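Local structure of packaging enzyme P4 (Pseudomonas phage phi13, 4BLP) at residues V34-A38 against L54-G58; I66-V70 against L119-L125; S96-V100 against V199-L203; D169-W174 against S186-D192. The protein probably hydrolyses NTP to drive RNA into the viral capsid, acting as a hexameric RecA-like packaging motor of a double-stranded RNA phage. All blocks are in the same frame, centred on the assembly; numbering follows the deposited sequence.

Contact 1 of 4, residues V34-A38 against L54-G58; sequences VAAPA and LRDGG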
loop_
_atom_site.group_PDB
_atom_site.type_symbol
_atom_site.label_atom_id
_atom_site.label_comp_id
_atom_site.label_asym_id
_atom_site.label_seq_id
_atom_site.Cartn_x
_atom_site.Cartn_y
_atom_site.Cartn_z
ATOM N N VAL D 34 30.187 8.293 -28.160
ATOM C CA VAL D 34 29.032 8.669 -27.321
ATOM C C VAL D 34 27.756 8.348 -28.077
ATOM O O VAL D 34 27.597 8.785 -29.189
ATOM C CB VAL D 34 29.042 10.162 -26.874
ATOM C CG1 VAL D 34 27.831 10.468 -25.987
ATOM C CG2 VAL D 34 30.331 10.505 -26.150
ATOM N N ALA D 35 26.820 7.661 -27.434
ATOM C CA ALA D 35 25.564 7.270 -28.060
ATOM C C ALA D 35 24.487 7.116 -27.018
ATOM O O ALA D 35 24.804 6.816 -25.858
ATOM C CB ALA D 35 25.759 5.953 -28.802
ATOM N N ALA D 36 23.205 7.260 -27.441
ATOM C CA ALA D 36 22.046 7.076 -26.563
ATOM C C ALA D 36 22.051 5.662 -25.899
ATOM O O ALA D 36 22.412 4.666 -26.520
ATOM C CB ALA D 36 20.742 7.303 -27.339
ATOM N N PRO D 37 21.702 5.596 -24.605
ATOM C CA PRO D 37 21.650 4.296 -23.878
ATOM C C PRO D 37 20.538 3.352 -24.335
ATOM O O PRO D 37 19.587 3.793 -24.991
ATOM C CB PRO D 37 21.301 4.723 -22.447
ATOM C CG PRO D 37 21.573 6.167 -22.378
ATOM C CD PRO D 37 21.288 6.709 -23.732
ATOM N N ALA D 38 20.624 2.071 -23.935
ATOM C CA ALA D 38 19.598 1.058 -24.252
ATOM C C ALA D 38 18.273 1.443 -23.614
ATOM O O ALA D 38 18.269 1.889 -22.469
ATOM C CB ALA D 38 20.029 -0.305 -23.728
ATOM N N LEU D 54 26.124 -0.507 -17.653
ATOM C CA LEU D 54 24.818 0.069 -17.240
ATOM C C LEU D 54 24.119 0.714 -18.453
ATOM O O LEU D 54 22.901 0.574 -18.595
ATOM C CB LEU D 54 25.009 1.086 -16.134
ATOM C CG LEU D 54 25.393 0.433 -14.780
ATOM C CD1 LEU D 54 26.020 1.459 -13.834
ATOM C CD2 LEU D 54 24.148 -0.151 -14.079
ATOM N N ARG D 55 24.875 1.395 -19.340
ATOM C CA ARG D 55 24.231 2.002 -20.518
ATOM C C ARG D 55 23.666 0.959 -21.473
ATOM O O ARG D 55 22.730 1.254 -22.230
ATOM C CB ARG D 55 25.189 2.945 -21.260
ATOM C CG ARG D 55 26.378 2.296 -21.917
ATOM C CD ARG D 55 27.016 3.265 -22.920
ATOM N NE ARG D 55 26.058 3.836 -23.877
ATOM C CZ ARG D 55 25.768 3.305 -25.060
ATOM N NH1 ARG D 55 26.334 2.169 -25.444
ATOM N NH2 ARG D 55 24.904 3.903 -25.869
ATOM N N ASP D 56 24.219 -0.236 -21.450
ATOM C CA ASP D 56 23.770 -1.308 -22.345
ATOM C C ASP D 56 22.791 -2.287 -21.669
ATOM O O ASP D 56 22.565 -3.392 -22.172
ATOM C CB ASP D 56 24.973 -2.074 -22.901
ATOM C CG ASP D 56 25.855 -1.289 -23.871
ATOM O OD1 ASP D 56 25.411 -0.238 -24.372
ATOM O OD2 ASP D 56 26.990 -1.718 -24.105
ATOM N N GLY D 57 22.186 -1.871 -20.570
ATOM C CA GLY D 57 21.146 -2.692 -19.942
ATOM C C GLY D 57 21.611 -3.728 -18.934
ATOM O O GLY D 57 20.808 -4.528 -18.463
ATOM N N GLY D 58 22.906 -3.728 -18.596
ATOM C CA GLY D 58 23.444 -4.662 -17.600
ATOM C C GLY D 58 23.745 -4.036 -16.259
ATOM O O GLY D 58 23.241 -2.944 -15.936
HETATM O O HOH W 1 20.187 1.000 -19.977
#

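Contact 2 of 4, residues I66-V70 against L119-L125; sequences ILFAV and LRATPLL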
loop_
_atom_site.group_PDB
_atom_site.type_symbol
_atom_site.label_atom_id
_atom_site.label_comp_id
_atom_site.label_asym_id
_atom_site.label_seq_id
_atom_site.Cartn_x
_atom_site.Cartn_y
_atom_site.Cartn_z
ATOM N N ILE D 66 28.628 6.353 -12.987
ATOM C CA ILE D 66 28.335 6.437 -11.555
ATOM C C ILE D 66 26.851 6.112 -11.394
ATOM O O ILE D 66 26.013 6.873 -11.873
ATOM C CB ILE D 66 28.667 7.792 -10.904
ATOM C CG1 ILE D 66 30.151 8.182 -11.117
ATOM C CG2 ILE D 66 28.318 7.752 -9.375
ATOM C CD1 ILE D 66 30.405 9.683 -10.815
ATOM N N LEU D 67 26.543 5.038 -10.683
ATOM C CA LEU D 67 25.158 4.671 -10.390
ATOM C C LEU D 67 24.722 5.359 -9.096
ATOM O O LEU D 67 25.458 5.338 -8.102
ATOM C CB LEU D 67 25.067 3.139 -10.206
ATOM C CG LEU D 67 23.691 2.569 -9.814
ATOM C CD1 LEU D 67 22.684 2.701 -11.008
ATOM C CD2 LEU D 67 23.838 1.083 -9.398
ATOM N N PHE D 68 23.535 5.964 -9.094
ATOM C CA PHE D 68 22.967 6.574 -7.893
ATOM C C PHE D 68 21.451 6.466 -7.984
ATOM O O PHE D 68 20.922 5.830 -8.908
ATOM C CB PHE D 68 23.449 8.031 -7.720
ATOM C CG PHE D 68 23.049 9.023 -8.805
ATOM C CD1 PHE D 68 23.688 9.022 -10.048
ATOM C CD2 PHE D 68 22.099 10.009 -8.551
ATOM C CE1 PHE D 68 23.363 9.985 -11.028
ATOM C CE2 PHE D 68 21.791 10.972 -9.517
ATOM C CZ PHE D 68 22.395 10.931 -10.762
ATOM N N ALA D 69 20.740 7.055 -7.016
ATOM C CA ALA D 69 19.292 6.950 -7.055
ATOM C C ALA D 69 18.650 8.175 -6.487
ATOM O O ALA D 69 19.206 8.792 -5.574
ATOM C CB ALA D 69 18.847 5.712 -6.237
ATOM N N VAL D 70 17.445 8.490 -6.975
ATOM C CA VAL D 70 16.606 9.530 -6.340
ATOM C C VAL D 70 15.270 8.813 -6.067
ATOM O O VAL D 70 14.608 8.355 -7.011
ATOM C CB VAL D 70 16.492 10.845 -7.152
ATOM C CG1 VAL D 70 17.837 11.591 -7.228
ATOM C CG2 VAL D 70 15.896 10.649 -8.512
ATOM N N LEU D 119 19.110 -1.728 -8.822
ATOM C CA LEU D 119 19.676 -1.328 -7.521
ATOM C C LEU D 119 19.819 -2.487 -6.503
ATOM O O LEU D 119 20.209 -2.246 -5.345
ATOM C CB LEU D 119 18.754 -0.248 -6.885
ATOM C CG LEU D 119 18.694 1.080 -7.673
ATOM C CD1 LEU D 119 17.648 2.025 -7.047
ATOM C CD2 LEU D 119 20.068 1.769 -7.691
ATOM N N ARG D 120 19.544 -3.728 -6.931
ATOM C CA ARG D 120 19.477 -4.885 -6.016
ATOM C C ARG D 120 20.785 -5.180 -5.240
ATOM O O ARG D 120 20.730 -5.793 -4.159
ATOM C CB ARG D 120 19.056 -6.145 -6.797
ATOM C CG ARG D 120 20.102 -6.594 -7.845
ATOM C CD ARG D 120 19.529 -7.803 -8.573
ATOM N NE ARG D 120 20.411 -8.331 -9.607
ATOM C CZ ARG D 120 20.387 -7.904 -10.870
ATOM N NH1 ARG D 120 19.569 -6.915 -11.230
ATOM N NH2 ARG D 120 21.162 -8.474 -11.784
ATOM N N ALA D 121 21.944 -4.781 -5.779
ATOM C CA ALA D 121 23.219 -5.097 -5.111
ATOM C C ALA D 121 23.712 -3.913 -4.265
ATOM O O ALA D 121 24.745 -4.030 -3.622
ATOM C CB ALA D 121 24.277 -5.445 -6.149
ATOM N N THR D 122 22.988 -2.790 -4.305
ATOM C CA THR D 122 23.363 -1.538 -3.619
ATOM C C THR D 122 22.185 -0.988 -2.847
ATOM O O THR D 122 21.631 0.061 -3.218
ATOM C CB THR D 122 23.825 -0.489 -4.679
ATOM O OG1 THR D 122 22.788 -0.326 -5.658
ATOM C CG2 THR D 122 25.160 -0.870 -5.350
ATOM N N PRO D 123 21.842 -1.644 -1.720
ATOM C CA PRO D 123 20.739 -1.137 -0.897
ATOM C C PRO D 123 21.148 0.169 -0.222
ATOM O O PRO D 123 22.317 0.334 0.120
ATOM C CB PRO D 123 20.537 -2.242 0.147
ATOM C CG PRO D 123 21.900 -2.931 0.258
ATOM C CD PRO D 123 22.436 -2.877 -1.160
ATOM N N LEU D 124 20.169 1.068 -0.011
ATOM C CA LEU D 124 20.385 2.383 0.639
ATOM C C LEU D 124 21.546 3.129 -0.042
ATOM O O LEU D 124 22.420 3.700 0.618
ATOM C CB LEU D 124 20.616 2.221 2.145
ATOM C CG LEU D 124 19.603 1.327 2.897
ATOM C CD1 LEU D 124 19.893 1.368 4.376
ATOM C CD2 LEU D 124 18.147 1.751 2.604
ATOM N N LEU D 125 21.493 3.157 -1.363
ATOM C CA LEU D 125 22.540 3.779 -2.161
ATOM C C LEU D 125 22.497 5.294 -2.104
ATOM O O LEU D 125 21.520 5.931 -2.514
ATOM C CB LEU D 125 22.403 3.328 -3.616
ATOM C CG LEU D 125 23.457 3.880 -4.623
ATOM C CD1 LEU D 125 24.887 3.435 -4.276
ATOM C CD2 LEU D 125 23.097 3.410 -6.046
HETATM O O HOH W 2 22.074 7.799 -4.567
#

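Contact 3 of 4, residues S96-V100 against V199-L203; sequences STWFV and VALLL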
loop_
_atom_site.group_PDB
_atom_site.type_symbol
_atom_site.label_atom_id
_atom_site.label_comp_id
_atom_site.label_asym_id
_atom_site.label_seq_id
_atom_site.Cartn_x
_atom_site.Cartn_y
_atom_site.Cartn_z
ATOM N N SER D 96 22.208 27.750 -27.698
ATOM C CA SER D 96 20.763 27.381 -27.756
ATOM C C SER D 96 20.489 26.251 -28.798
ATOM O O SER D 96 19.814 25.271 -28.513
ATOM C CB SER D 96 19.902 28.600 -28.107
ATOM O OG SER D 96 20.354 29.816 -27.526
ATOM N N THR D 97 21.073 26.416 -29.986
ATOM C CA THR D 97 20.965 25.445 -31.089
ATOM C C THR D 97 21.714 24.193 -30.670
ATOM O O THR D 97 21.258 23.095 -30.960
ATOM C CB THR D 97 21.503 26.029 -32.406
ATOM O OG1 THR D 97 20.720 27.173 -32.754
ATOM C CG2 THR D 97 21.479 25.017 -33.584
ATOM N N TRP D 98 22.840 24.370 -29.910
ATOM C CA TRP D 98 23.611 23.191 -29.464
ATOM C C TRP D 98 22.724 22.199 -28.696
ATOM O O TRP D 98 22.758 20.990 -28.986
ATOM C CB TRP D 98 24.865 23.595 -28.635
ATOM C CG TRP D 98 25.769 22.427 -28.366
ATOM C CD1 TRP D 98 26.798 21.982 -29.148
ATOM C CD2 TRP D 98 25.639 21.484 -27.290
ATOM N NE1 TRP D 98 27.370 20.852 -28.577
ATOM C CE2 TRP D 98 26.669 20.528 -27.437
ATOM C CE3 TRP D 98 24.813 21.416 -26.155
ATOM C CZ2 TRP D 98 26.844 19.469 -26.533
ATOM C CZ3 TRP D 98 25.006 20.383 -25.241
ATOM C CH2 TRP D 98 25.997 19.411 -25.451
ATOM N N PHE D 99 21.928 22.687 -27.719
ATOM C CA PHE D 99 21.099 21.784 -26.955
ATOM C C PHE D 99 20.040 21.078 -27.825
ATOM O O PHE D 99 19.830 19.881 -27.680
ATOM C CB PHE D 99 20.417 22.539 -25.802
ATOM C CG PHE D 99 21.395 22.670 -24.662
ATOM C CD1 PHE D 99 21.649 21.590 -23.819
ATOM C CD2 PHE D 99 22.130 23.841 -24.489
ATOM C CE1 PHE D 99 22.598 21.687 -22.797
ATOM C CE2 PHE D 99 23.079 23.940 -23.458
ATOM C CZ PHE D 99 23.315 22.846 -22.636
ATOM N N VAL D 100 19.392 21.809 -28.720
ATOM C CA VAL D 100 18.358 21.185 -29.570
ATOM C C VAL D 100 19.010 20.153 -30.536
ATOM O O VAL D 100 18.585 18.997 -30.601
ATOM C CB VAL D 100 17.598 22.283 -30.350
ATOM C CG1 VAL D 100 16.594 21.660 -31.313
ATOM C CG2 VAL D 100 16.901 23.259 -29.403
ATOM N N VAL D 199 21.357 18.471 -18.744
ATOM C CA VAL D 199 21.503 19.852 -19.243
ATOM C C VAL D 199 22.195 20.706 -18.161
ATOM O O VAL D 199 23.104 21.482 -18.482
ATOM C CB VAL D 199 20.127 20.437 -19.677
ATOM C CG1 VAL D 199 20.199 21.939 -19.936
ATOM C CG2 VAL D 199 19.655 19.721 -20.940
ATOM N N ALA D 200 21.768 20.557 -16.903
ATOM C CA ALA D 200 22.392 21.292 -15.784
ATOM C C ALA D 200 23.874 20.973 -15.662
ATOM O O ALA D 200 24.701 21.899 -15.538
ATOM C CB ALA D 200 21.672 20.958 -14.469
ATOM N N LEU D 201 24.224 19.677 -15.656
ATOM C CA LEU D 201 25.641 19.273 -15.521
ATOM C C LEU D 201 26.465 19.755 -16.712
ATOM O O LEU D 201 27.611 20.168 -16.533
ATOM C CB LEU D 201 25.760 17.748 -15.382
ATOM C CG LEU D 201 25.135 17.214 -14.063
ATOM C CD1 LEU D 201 25.207 15.675 -14.028
ATOM C CD2 LEU D 201 25.906 17.827 -12.830
ATOM N N LEU D 202 25.900 19.692 -17.931
ATOM C CA LEU D 202 26.635 20.176 -19.117
ATOM C C LEU D 202 26.921 21.676 -19.029
ATOM O O LEU D 202 28.069 22.108 -19.246
ATOM C CB LEU D 202 25.848 19.845 -20.400
ATOM C CG LEU D 202 25.947 18.376 -20.834
ATOM C CD1 LEU D 202 24.749 18.020 -21.803
ATOM C CD2 LEU D 202 27.274 18.127 -21.524
ATOM N N LEU D 203 25.912 22.468 -18.701
ATOM C CA LEU D 203 26.067 23.914 -18.568
ATOM C C LEU D 203 27.047 24.274 -17.448
ATOM O O LEU D 203 27.915 25.092 -17.656
ATOM C CB LEU D 203 24.709 24.553 -18.283
ATOM C CG LEU D 203 23.783 24.627 -19.505
ATOM C CD1 LEU D 203 22.383 24.866 -19.050
ATOM C CD2 LEU D 203 24.262 25.728 -20.533
#

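Contact 4 of 4, residues D169-W174 against S186-D192; sequences DVTIRW and SSIAVAD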
loop_
_atom_site.group_PDB
_atom_site.type_symbol
_atom_site.label_atom_id
_atom_site.label_comp_id
_atom_site.label_asym_id
_atom_site.label_seq_id
_atom_site.Cartn_x
_atom_site.Cartn_y
_atom_site.Cartn_z
ATOM N N ASP D 169 23.729 32.951 -15.615
ATOM C CA ASP D 169 23.959 32.950 -17.053
ATOM C C ASP D 169 22.812 32.286 -17.786
ATOM O O ASP D 169 22.472 32.696 -18.885
ATOM C CB ASP D 169 25.271 32.220 -17.392
ATOM C CG ASP D 169 26.491 32.917 -16.840
ATOM O OD1 ASP D 169 26.585 34.165 -16.979
ATOM O OD2 ASP D 169 27.345 32.229 -16.246
ATOM N N VAL D 170 22.212 31.264 -17.167
ATOM C CA VAL D 170 21.163 30.490 -17.821
ATOM C C VAL D 170 20.248 29.906 -16.767
ATOM O O VAL D 170 20.705 29.573 -15.662
ATOM C CB VAL D 170 21.804 29.390 -18.731
ATOM C CG1 VAL D 170 22.650 28.416 -17.908
ATOM C CG2 VAL D 170 20.741 28.639 -19.567
ATOM N N THR D 171 18.972 29.804 -17.099
ATOM C CA THR D 171 17.973 29.172 -16.229
ATOM C C THR D 171 17.380 27.982 -16.941
ATOM O O THR D 171 16.886 28.105 -18.063
ATOM C CB THR D 171 16.879 30.193 -15.834
ATOM O OG1 THR D 171 17.481 31.316 -15.163
ATOM C CG2 THR D 171 15.797 29.569 -14.926
ATOM N N ILE D 172 17.400 26.831 -16.274
ATOM C CA ILE D 172 16.751 25.633 -16.795
ATOM C C ILE D 172 15.312 25.684 -16.299
ATOM O O ILE D 172 15.088 25.909 -15.108
ATOM C CB ILE D 172 17.476 24.362 -16.350
ATOM C CG1 ILE D 172 18.845 24.310 -17.050
ATOM C CG2 ILE D 172 16.622 23.086 -16.689
ATOM C CD1 ILE D 172 19.672 23.189 -16.439
ATOM N N ARG D 173 14.354 25.507 -17.211
ATOM C CA ARG D 173 12.935 25.599 -16.843
ATOM C C ARG D 173 12.325 24.216 -16.883
ATOM O O ARG D 173 12.316 23.574 -17.939
ATOM C CB ARG D 173 12.234 26.597 -17.802
ATOM C CG ARG D 173 12.713 28.044 -17.482
ATOM C CD ARG D 173 11.843 28.704 -16.399
ATOM N NE ARG D 173 10.517 28.921 -16.975
ATOM C CZ ARG D 173 9.397 29.082 -16.274
ATOM N NH1 ARG D 173 9.430 29.112 -14.944
ATOM N NH2 ARG D 173 8.236 29.196 -16.895
ATOM N N TRP D 174 11.910 23.720 -15.709
ATOM C CA TRP D 174 11.392 22.360 -15.562
ATOM C C TRP D 174 10.177 22.311 -14.667
ATOM O O TRP D 174 10.234 22.787 -13.513
ATOM C CB TRP D 174 12.501 21.460 -14.955
ATOM C CG TRP D 174 12.110 19.999 -14.833
ATOM C CD1 TRP D 174 11.418 19.249 -15.749
ATOM C CD2 TRP D 174 12.388 19.125 -13.720
ATOM N NE1 TRP D 174 11.214 17.973 -15.256
ATOM C CE2 TRP D 174 11.797 17.872 -14.013
ATOM C CE3 TRP D 174 13.045 19.296 -12.473
ATOM C CZ2 TRP D 174 11.906 16.763 -13.146
ATOM C CZ3 TRP D 174 13.162 18.200 -11.616
ATOM C CH2 TRP D 174 12.585 16.955 -11.943
ATOM N N SER D 186 17.618 34.061 -21.015
ATOM C CA SER D 186 18.555 32.987 -21.283
ATOM C C SER D 186 18.037 31.741 -20.566
ATOM O O SER D 186 18.192 31.611 -19.345
ATOM C CB SER D 186 19.934 33.384 -20.788
ATOM O OG SER D 186 20.811 32.288 -20.996
ATOM N N SER D 187 17.293 30.917 -21.291
ATOM C CA SER D 187 16.683 29.770 -20.614
ATOM C C SER D 187 16.635 28.569 -21.516
ATOM O O SER D 187 16.682 28.684 -22.753
ATOM C CB SER D 187 15.283 30.118 -20.128
ATOM O OG SER D 187 14.397 30.392 -21.197
ATOM N N ILE D 188 16.581 27.395 -20.888
ATOM C CA ILE D 188 16.499 26.165 -21.642
ATOM C C ILE D 188 15.361 25.357 -21.004
ATOM O O ILE D 188 15.431 25.084 -19.817
ATOM C CB ILE D 188 17.830 25.402 -21.636
ATOM C CG1 ILE D 188 18.987 26.234 -22.267
ATOM C CG2 ILE D 188 17.638 24.050 -22.360
ATOM C CD1 ILE D 188 20.300 25.663 -22.209
ATOM N N ALA D 189 14.341 25.002 -21.790
ATOM C CA ALA D 189 13.201 24.251 -21.283
ATOM C C ALA D 189 13.521 22.757 -21.356
ATOM O O ALA D 189 14.036 22.285 -22.375
ATOM C CB ALA D 189 11.966 24.594 -22.117
ATOM N N VAL D 190 13.175 22.005 -20.309
ATOM C CA VAL D 190 13.446 20.544 -20.284
ATOM C C VAL D 190 12.165 19.832 -19.870
ATOM O O VAL D 190 11.266 20.473 -19.295
ATOM C CB VAL D 190 14.651 20.152 -19.372
ATOM C CG1 VAL D 190 15.955 20.791 -19.896
ATOM C CG2 VAL D 190 14.388 20.558 -17.921
ATOM N N ALA D 191 12.099 18.498 -20.123
ATOM C CA ALA D 191 10.884 17.748 -19.838
ATOM C C ALA D 191 10.982 16.843 -18.603
ATOM O O ALA D 191 10.094 16.896 -17.740
ATOM C CB ALA D 191 10.482 16.927 -21.069
ATOM N N ASP D 192 11.992 15.941 -18.546
ATOM C CA ASP D 192 12.039 14.949 -17.438
ATOM C C ASP D 192 13.253 15.176 -16.548
ATOM O O ASP D 192 14.091 16.053 -16.823
ATOM C CB ASP D 192 12.053 13.512 -17.999
ATOM C CG ASP D 192 13.413 13.075 -18.461
ATOM O OD1 ASP D 192 14.022 13.804 -19.257
ATOM O OD2 ASP D 192 13.892 11.999 -17.990
HETATM O O HOH W 3 18.424 33.089 -17.014
#

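Contact 1 of 4, residues V34-A38 against L54-G58
The backbone N of A38 donates to the carbonyl O of R55 across 2.8 Å in an almost straight bond, 173° at the hydrogen. A second link comes from the R55 side chain, whose NH2 gives a weak, bent hydrogen bond to A35 O at 2.9 Å. NH2 also lies 2.7 Å from A36 O, at an angle too poor for a hydrogen bond. A bend at chi3 (-52°) brings NH2 to the carbonyls of A35 and A36, and NH1 of R55 makes a 2.8 Å salt bridge with OD1 of D56, which helps to fix the rotation of the guanidinium. Water 1 lies between the loops, within hydrogen-bonding distance of A38 O and L54 O. Packing is slight: A38 CB rests 3.5 Å from R55 O and near the backbone of D56 and G57, while A35 CB lies beside NH2. This surface contact pins the N-terminal end of the modelled chain to the loop between helix 47-51 and strand 65-70. P37 and R55 both lean on F111 of strand 110-111, and E65, at the start of strand 65-70, accepts from the backbone N atoms of L54 and R55.

Contact 2 of 4, residues I66-V70 against L119-L125
L67 and A69 on strand 65-70 meet L119 and L125 in a partly buried, largely apolar contact between a strand at the edge of the small antiparallel sheet and a loop folded over it. No direct hydrogen bond joins the two segments. L125 extends its CD2 methyl to the strand, 3.7 Å from F68 CA and 3.9 Å from L67 CG, and the two leucine side chains cross at about a right angle. With CG of L67 anti to the backbone N (chi1 177°), its CD2 reaches on to L119 CD2 at 4.2 Å and to T122 OG1 at 4.1 Å. The L119 side chain forks: while CD2 faces L67, CD1 touches A69 CB at 4.0 Å. Water 2 supplies the polar link, accepting from A69 N at 2.9 Å and donating to L125 O at 2.8 Å. A type I turn from L119 to T122, closed by T122 N to L119 O, starts the loop, and L125 returns to the strand further on. Strand 73-78 pairs with 65-70 along one edge, F68 points away from the loop to helices 193-205 and 233-248, and the outer part of the loop, at R120, P123 and L124, binds a neighbouring subunit.

Contact 3 of 4, residues S96-V100 against V199-L203
Helices 95-101 and 193-205 run roughly antiparallel where F99 meets V199 and L203, their short segments making an angle of 138° with the axes 12.6 Å apart, so long side chains must bridge the gap. F99 does most of this. CG of F99 lies anti to the carbonyl carbon (chi1 -81°), which sends the ring toward V199 and L203: CE1 lies 3.7 Å from V199 CG1, and on the other flank CE2 is 3.6 Å from L203 CD2 while CZ is equally close to L203 CG. Both branches of V199 touch the ring, and both neighbours cross it obliquely. L202 turns instead to W98, its CD1 methyl standing at the indole edge, 4.1 Å from CH2, and it reaches F99 CE1 more distantly. Within helix 95-101 the two aromatics are themselves in contact: W98 CE3 sits 3.8 Å above the centre of the F99 ring, covering one face. The packing is wholly apolar and buried, with L85 and L89 of helix 79-91 adding to it. Helix 95-101 thereby packs on helix 193-205, a helix of the RecA-like alpha/beta core that lies against strands 170-173 and 187-189 at the edge of the central sheet.

Contact 4 of 4, residues D169-W174 against S186-D192
Four backbone hydrogen bonds join strands 170-173 and 187-189, which run parallel with an angle of 18° between their axes. T171 and R173 each use both N and O: T171 N donates to S186 O, I188 N to T171 O, R173 N to I188 O at 2.9 Å, and V190 N to R173 O at 3.0 Å. Close CA-H...O contacts lie between them, as from S187 CA to T171 O at 3.1 Å.

Side-chain hydrogen bonds extend the pairing at both ends. S186 OG, anti to its own N (chi1 177°), donates at 2.7 Å to D169 O, on a lone pair in the carbonyl plane. Water 3 links T171 OG1 with S186 O. At the far end W174 NE1 donates to A191 O at 2.9 Å; the oxygen lies in the indole plane, yet the nitrogen stands well above the carbonyl plane, and the bond is bent to 135°. D192 O sits over one face of the same ring, toward its rim.

The strands belong to a beta-alpha-beta unit with helix 181-184, at the edge of the parallel part of a RecA-like P-loop NTPase sheet. Strand 210-213 pairs with the other edge of 170-173.

Apolar contacts gather on the face of I172 and I188, where V190 CG2 fits between I172 CG2 and W174 CB, 3.6 Å from each, and V170 CG2 meets I188 CD1 at 4.0 Å. On the face of T171, S187 and A189, R173 bends away to salt bridges with D182 and D213. D192 N-caps helix 193-205, OD1 accepting from E195 N and OD2 bonding to T194 OG1.

Contacts 3 and 4 form one continuous layer, their centres 9 Å apart: both helices of contact 3 reach the strands of contact 4, A200 CA of helix 193-205 lying 3.4 Å from I172 CD1 and F99 CD2 of helix 95-101 equally near I188 CD1. Strand 187-189 leads directly into helix 193-205. Contacts 1 and 2 make a second pair, joined where L54 CD1 meets L67 CB at 4.1 Å, their centres 17 Å apart. Contact 2 lies about 27 Å, centre to centre, from contact 4, yet in the hexamer P123 and L125 of one subunit pack on D192 and A191 of another. R173 of contact 4 lies near the probable Walker A loop, without touching it.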